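Local coordinates for protein cDNA FLJ56608, highly similar to Homo sapiens chloride channel, calcium activated, family member 1 (CLCA1), mRNA (Homo sapiens, PDB 6PYO) that probably regulates calcium-activated chloride conductance and mucus secretion by goblet cells, the chain here being its von Willebrand factor type A (VWA) domain with bound calcium, at residues Val46-Phe51 with His56-Leu61; Glu126-Gly131 with Ser151-Gly156; Asn26-Ala31 with Val137-Ser142; Ile62-Asn65 with Asp69-Thr72. One frame throughout, in Å; residues are numbered along the deposited sequence.

Contact 1 (Val46-Phe51 with His56-Leu61)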
loop_
_atom_site.group_PDB
_atom_site.type_symbol
_atom_site.label_atom_id
_atom_site.label_comp_id
_atom_site.label_asym_id
_atom_site.label_seq_id
_atom_site.Cartn_x
_atom_site.Cartn_y
_atom_site.Cartn_z
ATOM N N VAL A 46 0.215 -8.241 8.205
ATOM C CA VAL A 46 -0.445 -7.300 7.310
ATOM C C VAL A 46 -0.671 -6.006 8.057
ATOM O O VAL A 46 -1.275 -6.006 9.139
ATOM C CB VAL A 46 -1.791 -7.844 6.767
ATOM C CG1 VAL A 46 -2.488 -6.732 5.963
ATOM C CG2 VAL A 46 -1.544 -9.062 5.915
ATOM N N GLY A 47 -0.220 -4.900 7.463
ATOM C CA GLY A 47 -0.442 -3.583 8.013
ATOM C C GLY A 47 -1.163 -2.724 6.994
ATOM O O GLY A 47 -1.358 -3.118 5.845
ATOM N N MET A 48 -1.557 -1.527 7.426
ATOM C CA MET A 48 -2.353 -0.680 6.558
ATOM C C MET A 48 -2.074 0.775 6.873
ATOM O O MET A 48 -2.236 1.233 8.023
ATOM C CB MET A 48 -3.852 -0.991 6.676
ATOM C CG MET A 48 -4.727 0.047 5.960
ATOM S SD MET A 48 -6.516 -0.323 5.969
ATOM C CE MET A 48 -6.506 -2.090 6.288
ATOM N N VAL A 49 -1.683 1.490 5.827
ATOM C CA VAL A 49 -1.394 2.917 5.859
ATOM C C VAL A 49 -2.280 3.596 4.829
ATOM O O VAL A 49 -2.346 3.141 3.690
ATOM C CB VAL A 49 0.092 3.185 5.559
ATOM C CG1 VAL A 49 0.361 4.659 5.332
ATOM C CG2 VAL A 49 0.939 2.605 6.677
ATOM N N THR A 50 -2.998 4.655 5.235
ATOM C CA THR A 50 -3.590 5.590 4.286
ATOM C C THR A 50 -2.706 6.825 4.153
ATOM O O THR A 50 -1.850 7.123 4.985
ATOM C CB THR A 50 -4.989 6.045 4.696
ATOM O OG1 THR A 50 -4.935 6.435 6.054
ATOM C CG2 THR A 50 -5.999 4.939 4.499
ATOM N N PHE A 51 -2.922 7.573 3.096
ATOM C CA PHE A 51 -2.099 8.762 2.994
ATOM C C PHE A 51 -2.853 9.799 2.182
ATOM O O PHE A 51 -3.591 9.451 1.247
ATOM C CB PHE A 51 -0.721 8.482 2.381
ATOM C CG PHE A 51 -0.774 8.101 0.938
ATOM C CD1 PHE A 51 -0.711 9.075 -0.066
ATOM C CD2 PHE A 51 -0.874 6.767 0.574
ATOM C CE1 PHE A 51 -0.762 8.714 -1.400
ATOM C CE2 PHE A 51 -0.932 6.391 -0.751
ATOM C CZ PHE A 51 -0.868 7.359 -1.741
ATOM N N HIS A 56 -1.211 8.000 7.497
ATOM C CA HIS A 56 -1.987 7.653 8.682
ATOM C C HIS A 56 -1.962 6.137 8.837
ATOM O O HIS A 56 -2.497 5.405 7.993
ATOM C CB HIS A 56 -3.413 8.213 8.574
ATOM C CG HIS A 56 -3.444 9.643 8.103
ATOM N ND1 HIS A 56 -3.042 10.697 8.896
ATOM C CD2 HIS A 56 -3.762 10.178 6.899
ATOM C CE1 HIS A 56 -3.120 11.819 8.202
ATOM N NE2 HIS A 56 -3.566 11.534 6.992
ATOM N N VAL A 57 -1.342 5.659 9.911
ATOM C CA VAL A 57 -1.322 4.215 10.165
ATOM C C VAL A 57 -2.724 3.777 10.564
ATOM O O VAL A 57 -3.193 4.120 11.646
ATOM C CB VAL A 57 -0.304 3.840 11.243
ATOM C CG1 VAL A 57 -0.257 2.301 11.428
ATOM C CG2 VAL A 57 1.093 4.366 10.844
ATOM N N GLN A 58 -3.423 3.051 9.677
ATOM C CA GLN A 58 -4.687 2.467 10.085
ATOM C C GLN A 58 -4.465 1.191 10.893
ATOM O O GLN A 58 -5.272 0.854 11.758
ATOM C CB GLN A 58 -5.573 2.155 8.878
ATOM C CG GLN A 58 -5.901 3.303 8.040
ATOM C CD GLN A 58 -6.604 4.419 8.858
ATOM O OE1 GLN A 58 -7.432 4.138 9.704
ATOM N NE2 GLN A 58 -6.247 5.657 8.605
ATOM N N SER A 59 -3.392 0.455 10.621
ATOM C CA SER A 59 -3.117 -0.758 11.393
ATOM C C SER A 59 -1.634 -1.092 11.327
ATOM O O SER A 59 -1.041 -1.131 10.237
ATOM C CB SER A 59 -3.934 -1.950 10.904
ATOM O OG SER A 59 -3.594 -3.124 11.629
ATOM N N GLU A 60 -1.042 -1.275 12.505
ATOM C CA GLU A 60 0.244 -1.921 12.623
ATOM C C GLU A 60 0.148 -3.330 12.035
ATOM O O GLU A 60 -0.933 -3.843 11.721
ATOM C CB GLU A 60 0.667 -1.986 14.090
ATOM C CG GLU A 60 0.659 -0.635 14.796
ATOM C CD GLU A 60 1.922 0.174 14.547
ATOM O OE1 GLU A 60 2.210 1.083 15.362
ATOM O OE2 GLU A 60 2.616 -0.086 13.530
ATOM N N LEU A 61 1.291 -3.965 11.907
ATOM C CA LEU A 61 1.289 -5.338 11.425
ATOM C C LEU A 61 0.426 -6.185 12.343
ATOM O O LEU A 61 0.649 -6.234 13.551
ATOM C CB LEU A 61 2.702 -5.884 11.376
ATOM C CG LEU A 61 3.623 -5.346 10.286
ATOM C CD1 LEU A 61 4.919 -6.160 10.376
ATOM C CD2 LEU A 61 2.975 -5.438 8.907
#
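M48 and S59 form a hydrogen-bonded antiparallel pair, M48 N giving to S59 O at 2.9 Å and S59 N returning to M48 O at 2.9 Å. T50 and H56 pair likewise, H56 N to T50 O being nearly straight (169°), while V49 and V57 make the non-hydrogen-bonded pair between. Here 55-63 carries a classic beta bulge: Q58 and S59 both face M48, and Q58 N adds a weak, bent bond to M48 O. Among polar side chains, Q58 folds back through its chi2 bend (-57°) to lay NE2 3.0 Å from T50 OG1, 17° out of its amide plane. That hydroxyl also gives a weak bond to H56 O and sits at the edge of the H56 ring, whose NE2 is hydrogen-bonded to D52. S59 OG, within its own strand, bonds to E60 O. Carbon contacts are fewer: M48 CG rests 3.7 Å from Q58 CB. L61 CD2 lies over the G47 backbone, 3.5 Å from G47 N, and the glycine lets both this methyl and S59 O come close to its main chain. The hairpin forms one border of the sheet: 45-51 runs parallel to strand 8-14 on its inner side, with 55-63 outermost. M48 and S59 turn onto L73 of helix 67-74, with T50 touching P78, whereas V49 and V57 turn the other way onto S93 of helix 87-99.

Contact 2 (Glu126-Gly131 with Ser151-Gly156)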
loop_
_atom_site.group_PDB
_atom_site.type_symbol
_atom_site.label_atom_id
_atom_site.label_comp_id
_atom_site.label_asym_id
_atom_site.label_seq_id
_atom_site.Cartn_x
_atom_site.Cartn_y
_atom_site.Cartn_z
ATOM N N GLU A 126 15.423 5.452 -0.822
ATOM C CA GLU A 126 14.922 4.723 0.339
ATOM C C GLU A 126 14.252 3.429 -0.088
ATOM O O GLU A 126 14.433 2.376 0.547
ATOM C CB GLU A 126 13.932 5.594 1.123
ATOM C CG GLU A 126 14.504 6.824 1.761
ATOM C CD GLU A 126 13.436 7.877 2.032
ATOM O OE1 GLU A 126 13.118 8.664 1.116
ATOM O OE2 GLU A 126 12.902 7.906 3.158
ATOM N N VAL A 127 13.497 3.496 -1.185
ATOM C CA VAL A 127 12.796 2.325 -1.689
ATOM C C VAL A 127 13.798 1.264 -2.126
ATOM O O VAL A 127 13.704 0.089 -1.721
ATOM C CB VAL A 127 11.853 2.727 -2.833
ATOM C CG1 VAL A 127 11.559 1.552 -3.708
ATOM C CG2 VAL A 127 10.575 3.330 -2.238
ATOM N N LYS A 128 14.797 1.672 -2.921
ATOM C CA LYS A 128 15.818 0.720 -3.327
ATOM C C LYS A 128 16.486 0.150 -2.094
ATOM O O LYS A 128 16.684 -1.066 -1.996
ATOM C CB LYS A 128 16.843 1.379 -4.274
ATOM C CG LYS A 128 16.382 1.511 -5.742
ATOM C CD LYS A 128 17.339 2.380 -6.614
ATOM C CE LYS A 128 17.263 3.896 -6.284
ATOM N NZ LYS A 128 17.802 4.841 -7.338
ATOM N N GLN A 129 16.743 1.002 -1.089
ATOM C CA GLN A 129 17.464 0.511 0.076
ATOM C C GLN A 129 16.614 -0.465 0.866
ATOM O O GLN A 129 17.146 -1.339 1.567
ATOM C CB GLN A 129 17.877 1.661 0.992
ATOM C CG GLN A 129 19.357 1.716 1.283
ATOM C CD GLN A 129 20.150 2.296 0.137
ATOM O OE1 GLN A 129 20.853 1.580 -0.578
ATOM N NE2 GLN A 129 20.045 3.610 -0.044
ATOM N N SER A 130 15.289 -0.330 0.765
ATOM C CA SER A 130 14.433 -1.104 1.657
ATOM C C SER A 130 14.451 -2.583 1.299
ATOM O O SER A 130 14.335 -3.423 2.193
ATOM C CB SER A 130 13.004 -0.568 1.630
ATOM O OG SER A 130 12.298 -0.937 0.456
ATOM N N GLY A 131 14.607 -2.909 0.011
ATOM C CA GLY A 131 14.458 -4.264 -0.469
ATOM C C GLY A 131 13.024 -4.727 -0.539
ATOM O O GLY A 131 12.787 -5.895 -0.867
ATOM N N SER A 151 7.300 -0.106 -9.189
ATOM C CA SER A 151 7.197 -1.550 -9.377
ATOM C C SER A 151 8.434 -2.137 -10.076
ATOM O O SER A 151 9.030 -3.127 -9.612
ATOM C CB SER A 151 5.946 -1.888 -10.187
ATOM O OG SER A 151 4.784 -1.660 -9.428
ATOM N N LYS A 152 8.813 -1.567 -11.217
ATOM C CA LYS A 152 9.895 -2.147 -12.005
ATOM C C LYS A 152 11.178 -2.282 -11.198
ATOM O O LYS A 152 11.888 -3.287 -11.318
ATOM C CB LYS A 152 10.138 -1.310 -13.259
ATOM C CG LYS A 152 9.106 -1.567 -14.333
ATOM C CD LYS A 152 9.480 -0.923 -15.659
ATOM C CE LYS A 152 8.993 -1.790 -16.830
ATOM N NZ LYS A 152 7.578 -2.244 -16.654
ATOM N N MET A 153 11.484 -1.312 -10.355
ATOM C CA MET A 153 12.771 -1.344 -9.669
ATOM C C MET A 153 12.769 -2.207 -8.415
ATOM O O MET A 153 13.814 -2.322 -7.754
ATOM C CB MET A 153 13.192 0.059 -9.275
ATOM C CG MET A 153 12.297 0.653 -8.182
ATOM S SD MET A 153 12.288 2.457 -8.090
ATOM C CE MET A 153 13.697 2.745 -7.065
ATOM N N THR A 154 11.622 -2.748 -8.025
ATOM C CA THR A 154 11.546 -3.564 -6.819
ATOM C C THR A 154 11.061 -4.968 -7.099
ATOM O O THR A 154 11.015 -5.782 -6.166
ATOM C CB THR A 154 10.603 -2.935 -5.784
ATOM O OG1 THR A 154 9.292 -2.850 -6.349
ATOM C CG2 THR A 154 11.077 -1.602 -5.401
ATOM N N GLY A 155 10.689 -5.266 -8.346
ATOM C CA GLY A 155 10.207 -6.562 -8.724
ATOM C C GLY A 155 8.727 -6.745 -8.511
ATOM O O GLY A 155 8.249 -7.886 -8.563
ATOM N N GLY A 156 7.979 -5.648 -8.266
ATOM C CA GLY A 156 6.584 -5.754 -7.917
ATOM C C GLY A 156 5.733 -5.901 -9.132
ATOM O O GLY A 156 6.190 -5.668 -10.236
#
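M153 reaches V127 and K128 because its CG lies between its own backbone N and carbonyl carbon (chi1 68°) and its chain bends at chi3 (-85°), which swings the methyl CE across to the other helix. The partners belong to successive beta-alpha-beta units of the VWA fold: helix 124-130 leads into strand 133-138, and helix 145-152 follows it, so this contact joins the last turn of helix 124-130 to M153 and T154, at the C-terminal end of helix 145-152. M153 CE abuts the aliphatic part of K128, crossing it at about a right angle. The approach is tighter than usual for two carbons, 3.2 Å from K128 CG to M153 CE, and K128 CD and CE line the same methyl at 3.7 and 3.8 Å. Deeper in, V127 CG1 meets T154 CG2 at 3.6 Å and touches M153 CE more loosely at 4.2 Å, an apolar patch that L91 and F95 of helix 87-99 extend around V127. T154 is turned by its polar branch: OG1 is hydrogen-bonded to L150 O and I134 N, which fixes the rotation that presents CG2 to V127. The contact itself is apolar, and S130 OG likewise finds its partner elsewhere, bonding to V127 O at 2.8 Å, on a lone pair in the carbonyl plane. Beyond M153 the chain is tied back to helix 145-152, where T154 N (3.1 Å) and G156 N (3.0 Å) reach S151 O from opposite faces of its carbonyl plane.

Contact 3 (Asn26-Ala31 with Val137-Ser142); sequences NRLNQA and VALGPS
R27 and L28 of helix 24-39 meet L139 just past the C-terminal end of strand 133-138, the end of the parallel strands at which VWA domains carry their metal-ion-dependent adhesion site; the L139 side chain lies about 10 Å from a bound calcium ion. L139 is the hub. Its CG lies anti to its own carbonyl carbon (chi1 -64°), and the isobutyl group forks toward two successive helix residues. CD1 packs 3.6 Å from L28 CB, with L28 CD1 at 4.1 Å, the two leucine side chains crossing at about a right angle. The other methyl, CD2, lies 4.0 Å from R27 CB. L112 of strand 108-113 touches both L28 and L139, so that the pair belongs to the hydrophobic layer between helix and sheet, where A31 and V137 also reach L112. The polar part lies at the margin of this layer. R27 bends at chi3 (-94°) and brings NH1 to L139 O, which lies at the edge of the guanidinium group, near its plane. The separation of 2.5 Å from NH1 to L139 O is very short and the N-H...O angle only 128°, so the bond counts as weak and its exact geometry as doubtful. Y160 touches the same arginine. An alanine at R27 would keep CB against L139 CD2 but would probably leave L139 O without this donor and Y160 without most of its arginine neighbour. Chemically, apolar packing of L139 outweighs the polar bond within this contact, the arginine adding at most a weak and doubtful tie.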
loop_
_atom_site.group_PDB
_atom_site.type_symbol
_atom_site.label_atom_id
_atom_site.label_comp_id
_atom_site.label_asym_id
_atom_site.label_seq_id
_atom_site.Cartn_x
_atom_site.Cartn_y
_atom_site.Cartn_z
ATOM N N ASN A 26 -13.999 3.994 -4.619
ATOM C CA ASN A 26 -14.737 2.734 -4.591
ATOM C C ASN A 26 -13.898 1.589 -5.157
ATOM O O ASN A 26 -13.900 0.488 -4.609
ATOM C CB ASN A 26 -16.043 2.858 -5.378
ATOM C CG ASN A 26 -17.180 3.463 -4.565
ATOM O OD1 ASN A 26 -17.251 3.316 -3.336
ATOM N ND2 ASN A 26 -18.079 4.162 -5.254
ATOM N N ARG A 27 -13.169 1.830 -6.248
ATOM C CA ARG A 27 -12.311 0.790 -6.792
ATOM C C ARG A 27 -11.177 0.452 -5.837
ATOM O O ARG A 27 -10.815 -0.726 -5.684
ATOM C CB ARG A 27 -11.772 1.216 -8.151
ATOM C CG ARG A 27 -12.766 0.971 -9.275
ATOM C CD ARG A 27 -12.266 1.525 -10.621
ATOM N NE ARG A 27 -12.777 2.875 -10.856
ATOM C CZ ARG A 27 -12.028 3.907 -11.222
ATOM N NH1 ARG A 27 -10.728 3.749 -11.421
ATOM N NH2 ARG A 27 -12.581 5.106 -11.403
ATOM N N LEU A 28 -10.611 1.459 -5.172
ATOM C CA LEU A 28 -9.611 1.174 -4.154
ATOM C C LEU A 28 -10.204 0.284 -3.075
ATOM O O LEU A 28 -9.598 -0.717 -2.686
ATOM C CB LEU A 28 -9.052 2.459 -3.554
ATOM C CG LEU A 28 -8.033 2.286 -2.423
ATOM C CD1 LEU A 28 -7.040 3.434 -2.436
ATOM C CD2 LEU A 28 -8.732 2.217 -1.065
ATOM N N ASN A 29 -11.406 0.613 -2.609
ATOM C CA ASN A 29 -12.021 -0.177 -1.547
ATOM C C ASN A 29 -12.333 -1.589 -2.017
ATOM O O ASN A 29 -12.168 -2.544 -1.258
ATOM C CB ASN A 29 -13.293 0.500 -1.032
ATOM C CG ASN A 29 -12.999 1.647 -0.115
ATOM O OD1 ASN A 29 -11.981 1.660 0.574
ATOM N ND2 ASN A 29 -13.862 2.646 -0.129
ATOM N N GLN A 30 -12.787 -1.739 -3.264
ATOM C CA GLN A 30 -13.037 -3.056 -3.833
ATOM C C GLN A 30 -11.763 -3.892 -3.862
ATOM O O GLN A 30 -11.758 -5.060 -3.447
ATOM C CB GLN A 30 -13.571 -2.920 -5.257
ATOM C CG GLN A 30 -15.064 -2.925 -5.424
ATOM C CD GLN A 30 -15.468 -2.860 -6.895
ATOM O OE1 GLN A 30 -15.589 -1.773 -7.473
ATOM N NE2 GLN A 30 -15.664 -4.026 -7.510
ATOM N N ALA A 31 -10.675 -3.309 -4.374
ATOM C CA ALA A 31 -9.406 -4.022 -4.454
ATOM C C ALA A 31 -8.895 -4.381 -3.062
ATOM O O ALA A 31 -8.428 -5.510 -2.835
ATOM C CB ALA A 31 -8.371 -3.187 -5.208
ATOM N N VAL A 137 -1.236 -0.639 -8.042
ATOM C CA VAL A 137 -2.506 -0.670 -8.746
ATOM C C VAL A 137 -2.851 0.786 -9.062
ATOM O O VAL A 137 -3.092 1.603 -8.150
ATOM C CB VAL A 137 -3.613 -1.351 -7.940
ATOM C CG1 VAL A 137 -4.825 -1.599 -8.834
ATOM C CG2 VAL A 137 -3.131 -2.680 -7.368
ATOM N N ALA A 138 -2.820 1.117 -10.350
ATOM C CA ALA A 138 -3.157 2.449 -10.829
ATOM C C ALA A 138 -4.668 2.552 -10.954
ATOM O O ALA A 138 -5.283 1.765 -11.672
ATOM C CB ALA A 138 -2.475 2.712 -12.170
ATOM N N LEU A 139 -5.283 3.490 -10.235
ATOM C CA LEU A 139 -6.738 3.584 -10.214
ATOM C C LEU A 139 -7.258 4.723 -11.087
ATOM O O LEU A 139 -8.471 4.881 -11.243
ATOM C CB LEU A 139 -7.212 3.739 -8.760
ATOM C CG LEU A 139 -6.861 2.484 -7.944
ATOM C CD1 LEU A 139 -6.946 2.703 -6.475
ATOM C CD2 LEU A 139 -7.764 1.310 -8.378
ATOM N N GLY A 140 -6.369 5.503 -11.664
ATOM C CA GLY A 140 -6.748 6.492 -12.633
ATOM C C GLY A 140 -5.902 6.319 -13.873
ATOM O O GLY A 140 -4.972 5.500 -13.902
ATOM N N PRO A 141 -6.201 7.100 -14.917
ATOM C CA PRO A 141 -5.441 7.011 -16.172
ATOM C C PRO A 141 -4.291 7.994 -16.287
ATOM O O PRO A 141 -3.514 7.902 -17.248
ATOM C CB PRO A 141 -6.513 7.316 -17.228
ATOM C CG PRO A 141 -7.364 8.376 -16.533
ATOM C CD PRO A 141 -7.341 8.030 -15.030
ATOM N N SER A 142 -4.158 8.930 -15.349
ATOM C CA SER A 142 -3.120 9.947 -15.403
ATOM C C SER A 142 -1.985 9.648 -14.438
ATOM O O SER A 142 -1.352 10.574 -13.918
ATOM C CB SER A 142 -3.716 11.326 -15.111
ATOM O OG SER A 142 -4.962 11.478 -15.774
#

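Contact 4 (Ile62-Asn65 with Asp69-Thr72)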
loop_
_atom_site.group_PDB
_atom_site.type_symbol
_atom_site.label_atom_id
_atom_site.label_comp_id
_atom_site.label_asym_id
_atom_site.label_seq_id
_atom_site.Cartn_x
_atom_site.Cartn_y
_atom_site.Cartn_z
ATOM N N ILE A 62 -0.600 -6.817 11.782
ATOM C CA ILE A 62 -1.292 -7.880 12.485
ATOM C C ILE A 62 -1.314 -9.127 11.601
ATOM O O ILE A 62 -1.224 -9.054 10.370
ATOM C CB ILE A 62 -2.711 -7.466 12.919
ATOM C CG1 ILE A 62 -3.628 -7.281 11.719
ATOM C CG2 ILE A 62 -2.700 -6.167 13.708
ATOM C CD1 ILE A 62 -5.039 -7.856 11.995
ATOM N N GLN A 63 -1.372 -10.278 12.250
ATOM C CA GLN A 63 -1.292 -11.539 11.566
ATOM C C GLN A 63 -2.705 -12.008 11.184
ATOM O O GLN A 63 -3.666 -11.817 11.937
ATOM C CB GLN A 63 -0.594 -12.566 12.450
ATOM C CG GLN A 63 0.054 -13.689 11.653
ATOM C CD GLN A 63 0.728 -14.630 12.554
ATOM O OE1 GLN A 63 0.436 -14.652 13.747
ATOM N NE2 GLN A 63 1.666 -15.411 12.025
ATOM N N ILE A 64 -2.835 -12.558 9.980
ATOM C CA ILE A 64 -4.119 -13.071 9.496
ATOM C C ILE A 64 -4.206 -14.529 9.931
ATOM O O ILE A 64 -3.526 -15.383 9.362
ATOM C CB ILE A 64 -4.239 -12.958 7.976
ATOM C CG1 ILE A 64 -4.038 -11.516 7.503
ATOM C CG2 ILE A 64 -5.637 -13.517 7.527
ATOM C CD1 ILE A 64 -4.852 -10.544 8.230
ATOM N N ASN A 65 -5.029 -14.813 10.944
ATOM C CA ASN A 65 -5.266 -16.176 11.396
ATOM C C ASN A 65 -6.738 -16.520 11.474
ATOM O O ASN A 65 -7.072 -17.686 11.685
ATOM C CB ASN A 65 -4.637 -16.397 12.765
ATOM C CG ASN A 65 -3.148 -16.364 12.702
ATOM O OD1 ASN A 65 -2.509 -17.211 12.054
ATOM N ND2 ASN A 65 -2.569 -15.389 13.380
ATOM N N ASP A 69 -9.703 -11.100 11.802
ATOM C CA ASP A 69 -8.555 -10.252 11.435
ATOM C C ASP A 69 -8.760 -9.613 10.059
ATOM O O ASP A 69 -8.499 -8.417 9.861
ATOM C CB ASP A 69 -7.259 -11.048 11.411
ATOM C CG ASP A 69 -6.960 -11.745 12.710
ATOM O OD1 ASP A 69 -7.104 -11.076 13.776
ATOM O OD2 ASP A 69 -6.525 -12.946 12.640
ATOM N N ARG A 70 -9.223 -10.404 9.082
ATOM C CA ARG A 70 -9.516 -9.815 7.784
ATOM C C ARG A 70 -10.520 -8.682 7.920
ATOM O O ARG A 70 -10.341 -7.608 7.340
ATOM C CB ARG A 70 -10.051 -10.876 6.833
ATOM C CG ARG A 70 -9.158 -12.111 6.729
ATOM C CD ARG A 70 -9.744 -13.096 5.740
ATOM N NE ARG A 70 -8.877 -14.268 5.619
ATOM C CZ ARG A 70 -7.843 -14.304 4.802
ATOM N NH1 ARG A 70 -7.579 -13.235 4.055
ATOM N NH2 ARG A 70 -7.068 -15.383 4.741
ATOM N N ASP A 71 -11.612 -8.945 8.648
ATOM C CA ASP A 71 -12.697 -7.976 8.804
ATOM C C ASP A 71 -12.225 -6.703 9.483
ATOM O O ASP A 71 -12.622 -5.597 9.106
ATOM C CB ASP A 71 -13.834 -8.571 9.645
ATOM C CG ASP A 71 -14.857 -9.301 8.822
ATOM O OD1 ASP A 71 -15.097 -8.876 7.676
ATOM O OD2 ASP A 71 -15.418 -10.304 9.320
ATOM N N THR A 72 -11.443 -6.843 10.538
ATOM C CA THR A 72 -10.981 -5.657 11.240
ATOM C C THR A 72 -10.081 -4.801 10.350
ATOM O O THR A 72 -10.109 -3.565 10.441
ATOM C CB THR A 72 -10.251 -6.041 12.532
ATOM O OG1 THR A 72 -9.758 -4.852 13.151
ATOM C CG2 THR A 72 -9.071 -6.934 12.234
HETATM O O HOH W 1 -4.377 -13.118 14.144
#
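D69 OD2 accepts N65 N at 2.9 Å in a nearly straight bond (166°), met on the anti side of the carboxylate and 18° out of its plane. Water 1 donates to the same oxygen at 2.6 Å and accepts from N65 ND2, bridging the two side chains. An alanine in place of D69 would probably leave N65 N without its acceptor and the water without one of its anchors. Behind the carboxylate, at the root of the side chain, D69 CB lies 3.9 Å from I62 CD1 and 4.0 Å from I64 CD1. I64 also sends CG2 over one face of the R70 guanidinium, 3.5 Å above the plane and over its centre. All this closes the short connection from edge strand 55-63 to helix 67-74, a beta-to-alpha turn of the VWA fold. Outward, N65 ND2 is held by Q63 OE1 at 3.1 Å; OE1 lies in the amide plane of N65, while ND2 stands well above the plane of the Q63 side-chain carbonyl (CD-OE1). R70 runs extended from CG to NE, and its NH1 and NH2 bond to L36 O and V40 O, fixing the flat group against I64. S66 OG takes the hydrogen of D69 N, and L73 of the same helix packs on I62 and I64.

Contacts 1 and 4 are continuous, sharing strand 55-63: V46 N and I62 O stand 2.7 Å apart, a probable hydrogen bond, and V46 CG2 packs 3.8 Å from I64 CG1. Contact 3 does not touch contact 1 (nearest atoms about 7 Å), though both reach the same sheet, with helix 24-39 leading into strand 45-51. Contacts 2 and 3 interleave along the chain around strand 133-138, their nearest atoms about 6 Å apart without touching, whereas contacts 2 and 4 lie farthest apart, their centres 26 Å distant. A bound calcium ion lies about 7 Å from the F51 side chain of contact 1; the calcium-binding residues S16, S18 and T85 belong to none of the four contacts.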